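Local structure of B-agarase (Saccharophagus degradans, 4BQ2) at residues A[14-19]-A[57-62]; A[207-210]-A[214-217]; A[220-225]-A[383-388]; A[523-528]-A[551-556]; A[533-538]-A[544-549]. The protein hydrolyses beta-1,4 linkages of agarose as a family 50 glycoside hydrolase, acting as an exo-beta-agarase. All blocks are in the same frame, centred on the assembly; numbering follows the deposited sequence.

In the fold
The five contacts fall into three regions. Interaction 1 is a surface contact at the edge of the N-terminal CBM-like beta domain, held by a backbone bond and a water bridge. Interactions 2 and 3 touch each other, their centres about 13 Å apart: the first is a buried, polar meeting of two parts of one loop round a glycerol, the second a partly buried, apolar meeting of two helices. Interactions 4 and 5 also touch, with centres about 10 Å apart, in the beta-galactosidase-like region. They draw on helices 519-532, 535-542 and 549-552: buried interaction 4 combines a serine-aspartate hydrogen bond with leucine-phenylalanine packing, surface interaction 5 packs isoleucine and leucine on a tryptophan.

Interaction 1: A[14-19]-A[57-62]; sequences PSNIHF and VPEQPW
N16 and V57 meet at the edge of the CBM-like beta domain, where antiparallel strands 17-20 and 51-56 run out into their loops. The pairing that joins H18 to A55 is carried one step further here, as V57 N donates to N16 O over 3.0 Å in a nearly straight bond, 177° at the hydrogen. The side chains around this link approach crosswise. H18 stands at about a right angle to V57, and its CD2 lies 4.0 Å from V57 CG2. The first torsion of H18 sets CG beside its own backbone N (chi1 -50°), which holds the imidazole on the side that faces V57. On the neighbouring side N16 and E59 likewise cross at about a right angle, their amide and carboxylate planes turned 45° apart; N16 was modelled in two conformers and the angle is poor, so the approach is doubtful and no hydrogen bond is assigned to it. I17 points the other way, into the domain, and packs on L54 and I56 of the partner strand. A single water completes the contact: it lies in the plane of the imidazole at its edge, 2.7 Å from H18 NE2, and donates to V57 O, also at 2.7 Å.

Interaction 2: A[207-210]-A[214-217]; sequences FGQN and DYKG. With GOL (glycerol), chain F.
Y215 reaches across to Q209 and N210 with the far end of its ring, and the direct contact is small and made by van der Waals touches. Y215 OH lies 3.6 Å from Q209 CB, while N210 CB sits at the ring edge, near its plane, 4.5 Å from Y215 CE2. The Q209 amide and the Y215 ring are turned steeply, 75° apart, so the two flat groups do not stack.

Both segments belong to the long loop that leads from strand 180-191 to helix 222-235, and the three touching residues fold this connection back on itself. H660 meets the Y215 ring with planes at about 45°, and N210 ND2 is held by G661 O, which ties the loop to a second one.

Polar bridges do the remaining work. A water lying in the ring plane accepts from Y215 OH at 2.5 Å and donates to Q209 OE1 at 2.8 Å; the amide nitrogen of Q209 is taken up by I219 O. The second bridge is a glycerol, probably from the crystallisation liquor. Its O1 accepts from N210 N at 2.9 Å, with 167° at the hydrogen, and donates to Y215 OH at 2.8 Å. The same glycerol is also hydrogen-bonded to D703 OD2 and V723 N.

Interaction 3: A[220-225]-A[383-388]; sequences HSLEEL and LERKYG
L225 and K386 form the tight part of this contact. The branch point of the leucine, CG, lies 3.6 Å from K386 CG, and both methyls stand 3.8 Å from that same carbon, so the forked end of L225 straddles the lysine chain. The two side chains cross at about a right angle. With CG anti to the backbone N (chi1 -174°), L225 directs its fork toward the other helix, and its CD2 also comes to 4.0 Å from R385 CB. Only the aliphatic part of K386 is used: the chain bends at its third torsion (67°), and NZ goes on to a salt bridge with D725.

The elements joined are two helices far apart in sequence, the first turn of helix 222-235 and the last turn of helix 378-387. S221 is the N-cap of the former, its OG accepting from E224 N at 3.3 Å, and G388 leaves the latter with positive phi. The nearest CA pair, L225 and K386, is 6.8 Å apart. R385 O is hydrogen-bonded to H226 NE2 and K386 O to R229 NH1, both on helix 222-235, so polar links between the same helices flank the apolar meeting.

Towards solvent the packing thins out. L222 is exposed, and only its CD1 touches, 4.0 Å from both CB and O of R385, crossing that side chain at a slant. The guanidinium of R385 takes no part, running out extended to N382 OD1 and E206 O.

Interaction 4: A[523-528]-A[551-556]; sequences AFSKLL and EFDLGV
S525 and D553 make the polar half of the first shell. S525 OG donates to D553 OD1 over 2.7 Å, meeting the lone pair on the side of the other carboxylate oxygen. The serine's chi1 of -179° points OG away from its own amide nitrogen, toward the aspartate. The apolar half is the phenyl ring of F552. L528 CD1 comes to 3.5 Å from F552 CZ, the two side chains crossing at about a right angle, and S525 OG lies near the plane of the ring at its edge, 3.9 Å from F552 CE2. The serine therefore touches both neighbours, the carboxylate with its hydrogen and the ring rim with its oxygen.

A second shell sets these groups. D553 OD2 forms a salt bridge with K529, one turn along the helix from S525, and this lysine probably favours a charged carboxylate. R521 of the same helix donates to F552 O and makes a cation-pi contact with the phenyl ring. W549 meets that ring edge-to-face, and L511, I535 and L538 pack against it. L528 is backed by M573 of helix 565-593 and by W542.

The backbone beyond the ring turns at once. F552 to G555 is a type I beta turn closed by G555 N to F552 O at 3.1 Å, and G555, with positive phi, is the first residue after the short helix 549-552 to leave helical backbone angles. The arrangement is that of a helix terminus docked against the flank of helix 519-532, within the helical cluster of the beta-galactosidase-like region.

Interaction 5: A[533-538]-A[544-549]; sequences KTIAAL and LKLSSW
I535 and W549 face each other across two consecutive helices, 535-542 and 549-552, joined by a short loop that folds back along the first. The main bump is the I535 methyl CD1. It sits over one face of the indole, 4.1 Å from the centroid of the six-membered ring and 14° off the ring normal, a CH-pi contact. The first torsion of I535 (chi1 -165°) swings CG1 to the far side from the amide nitrogen, which carries this methyl over the ring while leaving CG1 4.0 Å from L546 CB. The isoleucine branch is thus wedged between the indole and the loop, with CD1 also 3.7 Å from S548 O.

L538, one helical turn on, fills the next hollow with a methyl for each neighbour. Its CD1 lies 3.7 Å from W549 CH2 at the far end of the indole, and its CD2 is 3.9 Å from L546 CD1. Both side chains are met at a slant. F552 also packs on L546.

The two helix starts are capped alike, T534 OG1 accepting from A537 N and S548 OG from E551 N. At the other end of the indole, W549 NE1 donates to K533 O over 3.2 Å, a bent bond of 142° whose donor stands above the carbonyl plane.

Interaction 1: A[14-19]-A[57-62]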
# COMPACT_ATOMS: atom_id res chain seq x y z
N PRO A 14 23.92 -22.51 16.35
CA PRO A 14 23.02 -23.60 16.71
C PRO A 14 22.60 -24.37 15.49
O PRO A 14 22.47 -23.79 14.39
CB PRO A 14 21.81 -22.88 17.32
CG PRO A 14 22.38 -21.60 17.84
CD PRO A 14 23.44 -21.21 16.86
N SER A 15 22.43 -25.69 15.67
CA SER A 15 22.10 -26.56 14.56
C SER A 15 20.62 -26.49 14.15
O SER A 15 20.28 -26.92 13.05
CB SER A 15 22.53 -28.01 14.85
OG SER A 15 21.77 -28.58 15.88
N ASN A 16 19.78 -25.93 15.03
CA ASN A 16 18.36 -25.73 14.77
C ASN A 16 18.07 -24.43 14.01
O ASN A 16 16.91 -24.10 13.78
CB ASN A 16 17.55 -25.73 16.07
CG ASN A 16 17.69 -27.03 16.84
OD1 ASN A 16 17.87 -28.10 16.26
ND2 ASN A 16 17.60 -26.93 18.16
N ILE A 17 19.12 -23.70 13.64
CA ILE A 17 18.96 -22.47 12.86
C ILE A 17 19.45 -22.64 11.44
O ILE A 17 20.59 -23.01 11.21
CB ILE A 17 19.64 -21.24 13.51
CG1 ILE A 17 19.10 -21.03 14.93
CG2 ILE A 17 19.37 -19.99 12.65
CD1 ILE A 17 19.89 -20.02 15.74
N HIS A 18 18.59 -22.32 10.49
CA HIS A 18 18.88 -22.55 9.07
C HIS A 18 19.05 -21.23 8.31
O HIS A 18 18.32 -20.26 8.58
CB HIS A 18 17.76 -23.41 8.48
CG HIS A 18 17.49 -24.64 9.30
ND1 HIS A 18 18.11 -25.85 9.07
CD2 HIS A 18 16.72 -24.82 10.40
CE1 HIS A 18 17.72 -26.73 9.98
NE2 HIS A 18 16.88 -26.13 10.80
N PHE A 19 20.00 -21.20 7.38
CA PHE A 19 20.38 -19.95 6.71
C PHE A 19 20.00 -19.95 5.24
O PHE A 19 20.37 -20.86 4.49
CB PHE A 19 21.85 -19.65 6.98
CG PHE A 19 22.15 -19.62 8.45
CD1 PHE A 19 21.65 -18.58 9.25
CD2 PHE A 19 22.85 -20.65 9.07
CE1 PHE A 19 21.88 -18.55 10.62
CE2 PHE A 19 23.10 -20.63 10.43
CZ PHE A 19 22.61 -19.59 11.21
N VAL A 57 14.02 -23.50 13.57
CA VAL A 57 13.04 -24.57 13.40
C VAL A 57 13.40 -25.71 14.35
O VAL A 57 14.20 -26.56 14.00
CB VAL A 57 13.01 -25.12 11.95
CG1 VAL A 57 11.88 -26.13 11.82
CG2 VAL A 57 12.83 -24.01 10.93
N PRO A 58 12.81 -25.70 15.55
CA PRO A 58 13.06 -26.76 16.52
C PRO A 58 12.51 -28.09 16.05
O PRO A 58 11.56 -28.16 15.27
CB PRO A 58 12.27 -26.31 17.75
CG PRO A 58 11.19 -25.44 17.19
CD PRO A 58 11.88 -24.69 16.07
N GLU A 59 13.14 -29.14 16.56
CA GLU A 59 12.82 -30.52 16.29
C GLU A 59 11.32 -30.77 16.39
O GLU A 59 10.68 -31.24 15.45
CB GLU A 59 13.60 -31.34 17.32
CG GLU A 59 14.93 -30.65 17.70
CD GLU A 59 14.86 -29.54 18.78
OE1 GLU A 59 14.13 -29.70 19.78
OE2 GLU A 59 15.57 -28.51 18.63
N GLN A 60 10.76 -30.44 17.55
CA GLN A 60 9.32 -30.46 17.80
C GLN A 60 8.96 -29.03 18.22
O GLN A 60 9.77 -28.36 18.84
CB GLN A 60 9.01 -31.42 18.94
CG GLN A 60 9.42 -32.87 18.67
CD GLN A 60 9.86 -33.61 19.93
OE1 GLN A 60 10.24 -33.00 20.95
NE2 GLN A 60 9.83 -34.95 19.87
N PRO A 61 7.74 -28.57 17.88
CA PRO A 61 7.36 -27.18 18.22
C PRO A 61 7.54 -26.85 19.70
O PRO A 61 7.34 -27.72 20.54
CB PRO A 61 5.88 -27.13 17.82
CG PRO A 61 5.74 -28.14 16.74
CD PRO A 61 6.70 -29.25 17.08
N TRP A 62 7.95 -25.62 20.02
CA TRP A 62 8.12 -25.17 21.41
C TRP A 62 6.78 -25.02 22.10
O TRP A 62 5.86 -24.45 21.52
CB TRP A 62 8.78 -23.79 21.48
CG TRP A 62 10.25 -23.65 21.18
CD1 TRP A 62 11.30 -24.08 21.94
CD2 TRP A 62 10.83 -22.95 20.07
NE1 TRP A 62 12.48 -23.73 21.35
CE2 TRP A 62 12.23 -23.03 20.21
CE3 TRP A 62 10.29 -22.29 18.96
CZ2 TRP A 62 13.10 -22.46 19.28
CZ3 TRP A 62 11.17 -21.73 18.03
CH2 TRP A 62 12.56 -21.82 18.20
O HOH W 1 16.09 -27.89 12.64

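Interaction 2: A[207-210]-A[214-217]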
# COMPACT_ATOMS: atom_id res chain seq x y z
N PHE A 207 -3.15 19.91 16.45
CA PHE A 207 -2.58 19.96 15.08
C PHE A 207 -2.58 18.56 14.43
O PHE A 207 -2.09 18.37 13.30
CB PHE A 207 -1.14 20.51 15.13
CG PHE A 207 -1.03 21.88 15.73
CD1 PHE A 207 -1.56 23.00 15.06
CD2 PHE A 207 -0.43 22.07 16.98
CE1 PHE A 207 -1.48 24.27 15.63
CE2 PHE A 207 -0.32 23.34 17.54
CZ PHE A 207 -0.85 24.44 16.88
N GLY A 208 -3.14 17.58 15.13
CA GLY A 208 -3.12 16.19 14.62
C GLY A 208 -1.81 15.44 14.84
O GLY A 208 -1.67 14.31 14.35
N GLN A 209 -0.86 16.02 15.59
CA GLN A 209 0.45 15.39 15.88
C GLN A 209 0.43 14.48 17.12
O GLN A 209 -0.44 14.60 17.97
CB GLN A 209 1.54 16.46 16.10
CG GLN A 209 1.56 17.56 15.06
CD GLN A 209 2.49 18.71 15.43
OE1 GLN A 209 3.40 19.03 14.68
NE2 GLN A 209 2.28 19.33 16.60
N ASN A 210 1.39 13.58 17.19
CA ASN A 210 1.61 12.72 18.35
C ASN A 210 1.76 13.63 19.57
O ASN A 210 2.72 14.42 19.67
CB ASN A 210 2.87 11.89 18.09
CG ASN A 210 3.17 10.88 19.18
OD1 ASN A 210 2.98 11.16 20.37
ND2 ASN A 210 3.65 9.69 18.77
N ASP A 214 8.05 14.44 21.66
CA ASP A 214 8.62 15.58 20.94
C ASP A 214 9.62 15.01 19.93
O ASP A 214 10.26 13.99 20.18
CB ASP A 214 9.26 16.61 21.89
CG ASP A 214 9.75 17.88 21.17
OD1 ASP A 214 9.17 18.33 20.14
OD2 ASP A 214 10.75 18.46 21.65
N TYR A 215 9.71 15.63 18.76
CA TYR A 215 10.62 15.21 17.71
C TYR A 215 11.03 16.43 16.95
O TYR A 215 10.33 17.45 17.02
CB TYR A 215 9.95 14.20 16.77
CG TYR A 215 8.57 14.56 16.25
CD1 TYR A 215 8.41 15.39 15.14
CD2 TYR A 215 7.44 14.05 16.85
CE1 TYR A 215 7.15 15.71 14.66
CE2 TYR A 215 6.17 14.38 16.39
CZ TYR A 215 6.03 15.20 15.28
OH TYR A 215 4.76 15.48 14.81
N LYS A 216 12.14 16.36 16.23
CA LYS A 216 12.56 17.44 15.34
C LYS A 216 11.43 17.81 14.37
O LYS A 216 10.77 16.93 13.81
CB LYS A 216 13.81 17.04 14.58
CG LYS A 216 14.36 18.15 13.70
CD LYS A 216 15.72 17.78 13.12
CE LYS A 216 16.38 19.01 12.54
NZ LYS A 216 17.69 18.68 11.90
N GLY A 217 11.17 19.10 14.22
CA GLY A 217 10.14 19.58 13.31
C GLY A 217 8.74 19.66 13.89
O GLY A 217 7.87 20.28 13.29
C1 GOL F . 2.40 12.37 13.77
O1 GOL F . 2.83 13.40 14.70
C2 GOL F . 3.20 12.23 12.46
O2 GOL F . 2.77 11.06 11.71
C3 GOL F . 3.11 13.49 11.59
O3 GOL F . 2.30 13.44 10.37
O HOH W 2 4.57 17.12 12.92

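Interaction 3: A[220-225]-A[383-388]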
# COMPACT_ATOMS: atom_id res chain seq x y z
N HIS A 220 4.82 23.44 17.84
CA HIS A 220 4.35 23.68 19.22
C HIS A 220 3.43 24.90 19.37
O HIS A 220 2.82 25.10 20.43
CB HIS A 220 5.54 23.79 20.17
CG HIS A 220 6.40 22.56 20.20
ND1 HIS A 220 6.03 21.41 20.86
CD2 HIS A 220 7.64 22.32 19.70
CE1 HIS A 220 6.99 20.50 20.74
NE2 HIS A 220 7.98 21.04 20.05
N SER A 221 3.29 25.69 18.31
CA SER A 221 2.47 26.91 18.30
C SER A 221 2.09 27.28 16.87
O SER A 221 2.82 26.95 15.94
CB SER A 221 3.24 28.10 18.90
OG SER A 221 4.52 28.27 18.27
N LEU A 222 0.98 28.00 16.72
CA LEU A 222 0.62 28.66 15.46
C LEU A 222 1.73 29.57 14.87
O LEU A 222 1.91 29.60 13.64
CB LEU A 222 -0.68 29.43 15.64
CG LEU A 222 -1.36 30.01 14.40
CD1 LEU A 222 -1.80 28.91 13.45
CD2 LEU A 222 -2.55 30.88 14.80
N GLU A 223 2.47 30.27 15.73
CA GLU A 223 3.64 31.06 15.31
C GLU A 223 4.66 30.21 14.56
O GLU A 223 5.09 30.59 13.46
CB GLU A 223 4.31 31.75 16.51
CG GLU A 223 3.54 32.95 17.07
CD GLU A 223 2.45 32.61 18.10
OE1 GLU A 223 2.06 31.42 18.30
OE2 GLU A 223 1.93 33.59 18.71
N GLU A 224 5.04 29.07 15.14
CA GLU A 224 6.00 28.13 14.53
C GLU A 224 5.51 27.64 13.16
O GLU A 224 6.29 27.48 12.22
CB GLU A 224 6.28 26.94 15.47
CG GLU A 224 7.12 27.28 16.70
CD GLU A 224 7.49 26.07 17.59
OE1 GLU A 224 7.11 24.91 17.27
OE2 GLU A 224 8.19 26.31 18.63
N LEU A 225 4.20 27.38 13.06
CA LEU A 225 3.59 26.96 11.80
C LEU A 225 3.64 28.05 10.73
O LEU A 225 3.93 27.75 9.55
CB LEU A 225 2.15 26.48 12.03
CG LEU A 225 1.36 25.86 10.87
CD1 LEU A 225 2.03 24.60 10.35
CD2 LEU A 225 -0.08 25.56 11.31
N LEU A 383 -4.36 23.40 6.93
CA LEU A 383 -4.38 24.27 5.75
C LEU A 383 -5.10 25.59 6.10
O LEU A 383 -4.60 26.66 5.77
CB LEU A 383 -5.07 23.61 4.57
CG LEU A 383 -4.40 22.33 4.03
CD1 LEU A 383 -5.17 21.87 2.81
CD2 LEU A 383 -2.93 22.56 3.69
N GLU A 384 -6.24 25.51 6.78
CA GLU A 384 -6.92 26.76 7.15
C GLU A 384 -6.06 27.56 8.12
O GLU A 384 -5.90 28.80 7.96
CB GLU A 384 -8.31 26.52 7.74
CG GLU A 384 -9.08 27.84 7.91
CD GLU A 384 -10.51 27.64 8.37
OE1 GLU A 384 -11.08 26.55 8.18
OE2 GLU A 384 -11.06 28.59 8.94
N ARG A 385 -5.45 26.87 9.09
CA ARG A 385 -4.57 27.57 10.04
C ARG A 385 -3.43 28.27 9.33
O ARG A 385 -3.10 29.41 9.69
CB ARG A 385 -3.96 26.60 11.06
CG ARG A 385 -4.95 26.11 12.12
CD ARG A 385 -4.19 25.21 13.10
NE ARG A 385 -4.97 24.88 14.29
CZ ARG A 385 -5.42 23.67 14.63
NH1 ARG A 385 -5.19 22.61 13.87
NH2 ARG A 385 -6.11 23.51 15.76
N LYS A 386 -2.82 27.62 8.34
CA LYS A 386 -1.67 28.21 7.61
C LYS A 386 -2.01 29.34 6.67
O LYS A 386 -1.27 30.34 6.60
CB LYS A 386 -0.94 27.15 6.77
CG LYS A 386 0.04 26.28 7.53
CD LYS A 386 0.71 25.23 6.63
CE LYS A 386 1.63 25.85 5.59
NZ LYS A 386 2.58 24.83 5.00
N TYR A 387 -3.09 29.15 5.91
CA TYR A 387 -3.35 30.04 4.79
C TYR A 387 -4.50 30.98 5.02
O TYR A 387 -4.68 31.94 4.26
CB TYR A 387 -3.56 29.24 3.48
CG TYR A 387 -2.36 28.41 3.08
CD1 TYR A 387 -1.08 28.96 3.04
CD2 TYR A 387 -2.50 27.07 2.74
CE1 TYR A 387 0.03 28.20 2.69
CE2 TYR A 387 -1.38 26.29 2.38
CZ TYR A 387 -0.12 26.88 2.35
OH TYR A 387 0.97 26.16 1.98
N GLY A 388 -5.26 30.71 6.09
CA GLY A 388 -6.41 31.52 6.47
C GLY A 388 -7.44 31.57 5.35
O GLY A 388 -7.42 30.72 4.45

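Interaction 4: A[523-528]-A[551-556]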
# COMPACT_ATOMS: atom_id res chain seq x y z
N ALA A 523 -19.44 -18.54 -19.26
CA ALA A 523 -18.28 -18.43 -20.14
C ALA A 523 -17.30 -19.58 -19.86
O ALA A 523 -16.78 -20.18 -20.80
CB ALA A 523 -17.57 -17.09 -19.93
N PHE A 524 -17.05 -19.88 -18.59
CA PHE A 524 -16.06 -20.93 -18.24
C PHE A 524 -16.54 -22.29 -18.75
O PHE A 524 -15.75 -23.06 -19.30
CB PHE A 524 -15.79 -21.06 -16.74
CG PHE A 524 -14.99 -19.94 -16.14
CD1 PHE A 524 -14.43 -18.95 -16.92
CD2 PHE A 524 -14.75 -19.90 -14.75
CE1 PHE A 524 -13.67 -17.93 -16.35
CE2 PHE A 524 -13.99 -18.90 -14.17
CZ PHE A 524 -13.46 -17.90 -14.98
N SER A 525 -17.82 -22.56 -18.54
CA SER A 525 -18.47 -23.79 -19.03
C SER A 525 -18.33 -23.97 -20.55
O SER A 525 -17.98 -25.06 -21.01
CB SER A 525 -19.93 -23.78 -18.62
OG SER A 525 -20.56 -24.97 -19.05
N LYS A 526 -18.53 -22.88 -21.30
CA LYS A 526 -18.36 -22.90 -22.78
C LYS A 526 -16.95 -23.29 -23.21
O LYS A 526 -16.75 -24.08 -24.15
CB LYS A 526 -18.70 -21.54 -23.41
CG LYS A 526 -20.16 -21.11 -23.35
CD LYS A 526 -20.40 -19.91 -24.27
CE LYS A 526 -21.68 -19.16 -23.94
NZ LYS A 526 -21.61 -18.42 -22.64
N LEU A 527 -15.96 -22.70 -22.54
CA LEU A 527 -14.57 -22.98 -22.87
C LEU A 527 -14.21 -24.42 -22.61
O LEU A 527 -13.45 -25.01 -23.37
CB LEU A 527 -13.63 -22.06 -22.09
CG LEU A 527 -13.63 -20.58 -22.54
CD1 LEU A 527 -12.96 -19.74 -21.46
CD2 LEU A 527 -12.95 -20.38 -23.90
N LEU A 528 -14.72 -24.98 -21.52
CA LEU A 528 -14.40 -26.37 -21.15
C LEU A 528 -15.15 -27.37 -22.04
O LEU A 528 -14.62 -28.45 -22.37
CB LEU A 528 -14.71 -26.63 -19.68
CG LEU A 528 -13.78 -25.97 -18.66
CD1 LEU A 528 -14.51 -25.96 -17.33
CD2 LEU A 528 -12.47 -26.73 -18.52
N GLU A 551 -25.08 -31.81 -14.98
CA GLU A 551 -24.58 -31.91 -13.60
C GLU A 551 -23.34 -31.04 -13.38
O GLU A 551 -23.17 -30.40 -12.34
CB GLU A 551 -24.27 -33.36 -13.20
CG GLU A 551 -24.04 -33.52 -11.70
CD GLU A 551 -23.93 -34.98 -11.23
OE1 GLU A 551 -23.47 -35.86 -12.00
OE2 GLU A 551 -24.31 -35.24 -10.08
N PHE A 552 -22.45 -31.03 -14.37
CA PHE A 552 -21.29 -30.15 -14.31
C PHE A 552 -21.75 -28.69 -14.09
O PHE A 552 -21.18 -27.96 -13.27
CB PHE A 552 -20.48 -30.25 -15.59
CG PHE A 552 -19.39 -29.22 -15.67
CD1 PHE A 552 -18.17 -29.45 -15.04
CD2 PHE A 552 -19.61 -28.01 -16.31
CE1 PHE A 552 -17.17 -28.50 -15.10
CE2 PHE A 552 -18.61 -27.05 -16.36
CZ PHE A 552 -17.39 -27.30 -15.76
N ASP A 553 -22.79 -28.30 -14.83
CA ASP A 553 -23.33 -26.92 -14.76
C ASP A 553 -24.12 -26.57 -13.52
O ASP A 553 -24.66 -25.45 -13.41
CB ASP A 553 -24.11 -26.58 -16.02
CG ASP A 553 -23.20 -26.32 -17.23
OD1 ASP A 553 -22.01 -25.95 -17.03
OD2 ASP A 553 -23.67 -26.51 -18.37
N LEU A 554 -24.19 -27.51 -12.57
CA LEU A 554 -24.74 -27.22 -11.23
C LEU A 554 -23.68 -26.65 -10.30
O LEU A 554 -24.00 -26.17 -9.22
CB LEU A 554 -25.31 -28.48 -10.57
CG LEU A 554 -26.43 -29.25 -11.27
CD1 LEU A 554 -26.61 -30.59 -10.57
CD2 LEU A 554 -27.72 -28.45 -11.31
N GLY A 555 -22.42 -26.71 -10.71
CA GLY A 555 -21.33 -26.35 -9.83
C GLY A 555 -20.60 -27.59 -9.36
O GLY A 555 -21.21 -28.57 -8.97
N VAL A 556 -19.28 -27.53 -9.40
CA VAL A 556 -18.41 -28.65 -9.05
C VAL A 556 -17.36 -28.14 -8.07
O VAL A 556 -16.69 -27.12 -8.35
CB VAL A 556 -17.66 -29.17 -10.29
CG1 VAL A 556 -16.56 -30.17 -9.90
CG2 VAL A 556 -18.64 -29.76 -11.30

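Interaction 5: A[533-538]-A[544-549]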
# COMPACT_ATOMS: atom_id res chain seq x y z
N LYS A 533 -15.16 -31.52 -25.15
CA LYS A 533 -16.31 -31.99 -25.97
C LYS A 533 -17.31 -32.80 -25.15
O LYS A 533 -18.48 -32.42 -25.04
CB LYS A 533 -15.90 -32.74 -27.26
CG LYS A 533 -14.63 -32.26 -27.98
CD LYS A 533 -14.77 -30.90 -28.64
CE LYS A 533 -13.44 -30.49 -29.26
NZ LYS A 533 -13.58 -29.19 -29.98
N THR A 534 -16.84 -33.87 -24.52
CA THR A 534 -17.71 -34.79 -23.81
C THR A 534 -17.41 -34.69 -22.33
O THR A 534 -16.26 -34.47 -21.94
CB THR A 534 -17.45 -36.26 -24.25
OG1 THR A 534 -16.12 -36.63 -23.85
CG2 THR A 534 -17.56 -36.43 -25.76
N ILE A 535 -18.44 -34.90 -21.51
CA ILE A 535 -18.25 -34.95 -20.07
C ILE A 535 -17.29 -36.10 -19.71
O ILE A 535 -16.67 -36.06 -18.65
CB ILE A 535 -19.59 -35.05 -19.29
CG1 ILE A 535 -19.43 -34.73 -17.79
CG2 ILE A 535 -20.22 -36.43 -19.44
CD1 ILE A 535 -18.95 -33.32 -17.47
N ALA A 536 -17.16 -37.10 -20.58
CA ALA A 536 -16.29 -38.22 -20.26
C ALA A 536 -14.83 -37.76 -20.29
O ALA A 536 -14.03 -38.18 -19.44
CB ALA A 536 -16.54 -39.40 -21.21
N ALA A 537 -14.48 -36.89 -21.24
CA ALA A 537 -13.10 -36.41 -21.33
C ALA A 537 -12.78 -35.57 -20.09
O ALA A 537 -11.69 -35.69 -19.52
CB ALA A 537 -12.87 -35.61 -22.60
N LEU A 538 -13.74 -34.75 -19.67
CA LEU A 538 -13.55 -33.88 -18.51
C LEU A 538 -13.46 -34.75 -17.24
O LEU A 538 -12.59 -34.52 -16.41
CB LEU A 538 -14.69 -32.85 -18.41
CG LEU A 538 -14.64 -31.94 -17.16
CD1 LEU A 538 -15.18 -30.54 -17.43
CD2 LEU A 538 -15.33 -32.54 -15.94
N LEU A 544 -13.09 -37.25 -12.10
CA LEU A 544 -14.45 -37.19 -11.55
C LEU A 544 -15.40 -38.18 -12.24
O LEU A 544 -15.02 -38.88 -13.17
CB LEU A 544 -15.00 -35.76 -11.69
CG LEU A 544 -14.40 -34.59 -10.90
CD1 LEU A 544 -15.10 -33.29 -11.27
CD2 LEU A 544 -14.49 -34.82 -9.40
N LYS A 545 -16.66 -38.21 -11.78
CA LYS A 545 -17.66 -39.12 -12.33
C LYS A 545 -18.98 -38.41 -12.54
O LYS A 545 -20.05 -38.94 -12.21
CB LYS A 545 -17.88 -40.30 -11.38
CG LYS A 545 -16.68 -41.19 -11.14
CD LYS A 545 -17.02 -42.26 -10.11
CE LYS A 545 -17.65 -41.64 -8.87
NZ LYS A 545 -18.78 -42.45 -8.31
N LEU A 546 -18.93 -37.19 -13.08
CA LEU A 546 -20.15 -36.44 -13.32
C LEU A 546 -21.00 -37.18 -14.35
O LEU A 546 -20.47 -37.80 -15.26
CB LEU A 546 -19.80 -35.05 -13.85
CG LEU A 546 -19.13 -34.19 -12.78
CD1 LEU A 546 -18.22 -33.15 -13.45
CD2 LEU A 546 -20.23 -33.58 -11.91
N SER A 547 -22.31 -37.11 -14.21
CA SER A 547 -23.19 -37.90 -15.06
C SER A 547 -23.46 -37.15 -16.38
O SER A 547 -23.87 -37.78 -17.38
CB SER A 547 -24.49 -38.17 -14.32
OG SER A 547 -25.15 -36.95 -14.08
N SER A 548 -23.22 -35.83 -16.37
CA SER A 548 -23.52 -34.99 -17.55
C SER A 548 -22.91 -33.59 -17.49
O SER A 548 -22.45 -33.13 -16.43
CB SER A 548 -25.05 -34.85 -17.75
OG SER A 548 -25.65 -34.05 -16.74
N TRP A 549 -22.91 -32.91 -18.64
CA TRP A 549 -22.67 -31.46 -18.68
C TRP A 549 -23.68 -30.69 -17.83
O TRP A 549 -23.35 -29.64 -17.28
CB TRP A 549 -22.70 -30.92 -20.11
CG TRP A 549 -21.45 -31.23 -20.82
CD1 TRP A 549 -21.31 -32.03 -21.90
CD2 TRP A 549 -20.13 -30.75 -20.50
NE1 TRP A 549 -19.99 -32.09 -22.29
CE2 TRP A 549 -19.24 -31.32 -21.44
CE3 TRP A 549 -19.62 -29.92 -19.49
CZ2 TRP A 549 -17.86 -31.06 -21.43
CZ3 TRP A 549 -18.25 -29.65 -19.49
CH2 TRP A 549 -17.38 -30.24 -20.45